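Local coordinates for WbbM protein (PDB 6U4B) that is a bifunctional glycosyltransferase that probably polymerises an O-antigen polysaccharide and carries magnesium in its family 8 glycosyltransferase region, at residues A[221-224]-A[225-229]. Residues are numbered along the deposited sequence; the frame is centred on the assembly and turned at random.
Sequences DIFV and DYSEW
Ser227 folds its hydroxyl back onto the preceding turn of the helix and gives it to the carbonyl of Phe223, with Ser227 OG 2.6 Å from Phe223 O. Ser227 N reaches Phe223 O as well, at 2.9 Å, and the two donors come from opposite faces of the carbonyl plane. With OG lying anti to its own carbonyl carbon (chi1 -60°), this small polar residue can return its hydroxyl to the main chain and still fit a buried site, a familiar intrahelical serine bond to the carbonyl four residues back. Ser227 OG also sits over the centre of the Phe223 ring, 3.5 Å above its plane; the ring is brought there by a first torsion of 168°, which sets CG anti to the backbone N.

Val224 and Glu228 lie side by side, pointing the same way. CG of Glu228 packs against Val224 O, while the carboxylate, ending an extended chain at the exposed surface, brings OE2 3.9 Å from Val224 CG1. The i to i-4 backbone bonds run on regularly, Glu228 N to Val224 O at 3.0 Å (N-H...O angle 175°) and Tyr226 N to Ile222 O at 2.9 Å.

His85 NE2 forms a further hydrogen bond with Ser227 OG, and its ring also meets Phe223, so helix 82-91 packs on this side, where Trp89 touches both residues. On another face Tyr226 meets Phe262 and Tyr265 of helix 253-272, and Asp225 OD2 is hydrogen-bonded to Tyr265 OH. The start of helix 220-240, directly following strand 216-219 of the mixed sheet in the DUF4422 region, is thereby joined to both helices.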
loop_
_atom_site.group_PDB
_atom_site.type_symbol
_atom_site.label_atom_id
_atom_site.label_comp_id
_atom_site.label_asym_id
_atom_site.label_seq_id
_atom_site.Cartn_x
_atom_site.Cartn_y
_atom_site.Cartn_z
ATOM N N ASP A 221 34.680 46.059 -2.808
ATOM C CA ASP A 221 34.867 46.372 -1.394
ATOM C C ASP A 221 33.712 47.202 -0.846
ATOM O O ASP A 221 33.319 47.036 0.316
ATOM C CB ASP A 221 36.198 47.089 -1.193
ATOM C CG ASP A 221 37.382 46.157 -1.344
ATOM O OD1 ASP A 221 37.300 45.005 -0.854
ATOM O OD2 ASP A 221 38.396 46.567 -1.950
ATOM N N ILE A 222 33.150 48.094 -1.662
ATOM C CA ILE A 222 31.983 48.852 -1.226
ATOM C C ILE A 222 30.769 47.939 -1.097
ATOM O O ILE A 222 29.921 48.140 -0.217
ATOM C CB ILE A 222 31.721 50.021 -2.195
ATOM C CG1 ILE A 222 32.950 50.933 -2.267
ATOM C CG2 ILE A 222 30.502 50.821 -1.766
ATOM C CD1 ILE A 222 32.726 52.209 -3.056
ATOM N N PHE A 223 30.667 46.924 -1.957
ATOM C CA PHE A 223 29.536 46.003 -1.889
ATOM C C PHE A 223 29.557 45.182 -0.604
ATOM O O PHE A 223 28.514 44.991 0.030
ATOM C CB PHE A 223 29.532 45.088 -3.114
ATOM C CG PHE A 223 28.592 43.923 -3.000
ATOM C CD1 PHE A 223 27.231 44.092 -3.191
ATOM C CD2 PHE A 223 29.070 42.656 -2.706
ATOM C CE1 PHE A 223 26.363 43.020 -3.090
ATOM C CE2 PHE A 223 28.209 41.580 -2.604
ATOM C CZ PHE A 223 26.853 41.762 -2.797
ATOM N N VAL A 224 30.731 44.683 -0.209
ATOM C CA VAL A 224 30.823 43.884 1.010
ATOM C C VAL A 224 30.516 44.735 2.235
ATOM O O VAL A 224 29.770 44.313 3.128
ATOM C CB VAL A 224 32.210 43.223 1.115
ATOM C CG1 VAL A 224 32.443 42.693 2.524
ATOM C CG2 VAL A 224 32.333 42.102 0.109
ATOM N N ASP A 225 31.081 45.943 2.300
ATOM C CA ASP A 225 30.838 46.816 3.444
ATOM C C ASP A 225 29.364 47.185 3.550
ATOM O O ASP A 225 28.775 47.139 4.638
ATOM C CB ASP A 225 31.702 48.071 3.338
ATOM C CG ASP A 225 31.536 48.988 4.533
ATOM O OD1 ASP A 225 32.126 48.694 5.594
ATOM O OD2 ASP A 225 30.808 49.998 4.416
ATOM N N TYR A 226 28.749 47.553 2.424
ATOM C CA TYR A 226 27.328 47.884 2.434
ATOM C C TYR A 226 26.480 46.674 2.809
ATOM O O TYR A 226 25.465 46.809 3.504
ATOM C CB TYR A 226 26.914 48.438 1.069
ATOM C CG TYR A 226 25.426 48.653 0.913
ATOM C CD1 TYR A 226 24.721 48.034 -0.113
ATOM C CD2 TYR A 226 24.724 49.465 1.796
ATOM C CE1 TYR A 226 23.358 48.223 -0.262
ATOM C CE2 TYR A 226 23.361 49.662 1.658
ATOM C CZ TYR A 226 22.684 49.037 0.627
ATOM O OH TYR A 226 21.327 49.227 0.484
ATOM N N SER A 227 26.884 45.480 2.366
ATOM C CA SER A 227 26.131 44.273 2.691
ATOM C C SER A 227 26.157 43.994 4.190
ATOM O O SER A 227 25.110 43.761 4.806
ATOM C CB SER A 227 26.687 43.079 1.912
ATOM O OG SER A 227 26.602 43.299 0.514
ATOM N N GLU A 228 27.350 44.006 4.792
ATOM C CA GLU A 228 27.452 43.787 6.232
ATOM C C GLU A 228 26.670 44.841 7.002
ATOM O O GLU A 228 26.024 44.535 8.011
ATOM C CB GLU A 228 28.920 43.788 6.661
ATOM C CG GLU A 228 29.729 42.609 6.147
ATOM C CD GLU A 228 31.218 42.777 6.392
ATOM O OE1 GLU A 228 31.646 43.906 6.711
ATOM O OE2 GLU A 228 31.961 41.781 6.263
ATOM N N TRP A 229 26.705 46.086 6.526
ATOM C CA TRP A 229 25.996 47.170 7.195
ATOM C C TRP A 229 24.488 47.024 7.033
ATOM O O TRP A 229 23.739 47.098 8.016
ATOM C CB TRP A 229 26.482 48.510 6.639
ATOM C CG TRP A 229 25.789 49.724 7.186
ATOM C CD1 TRP A 229 26.127 50.427 8.307
ATOM C CD2 TRP A 229 24.661 50.397 6.616
ATOM N NE1 TRP A 229 25.270 51.487 8.478
ATOM C CE2 TRP A 229 24.361 51.492 7.451
ATOM C CE3 TRP A 229 23.870 50.176 5.482
ATOM C CZ2 TRP A 229 23.305 52.364 7.190
ATOM C CZ3 TRP A 229 22.822 51.041 5.226
ATOM C CH2 TRP A 229 22.548 52.122 6.076
#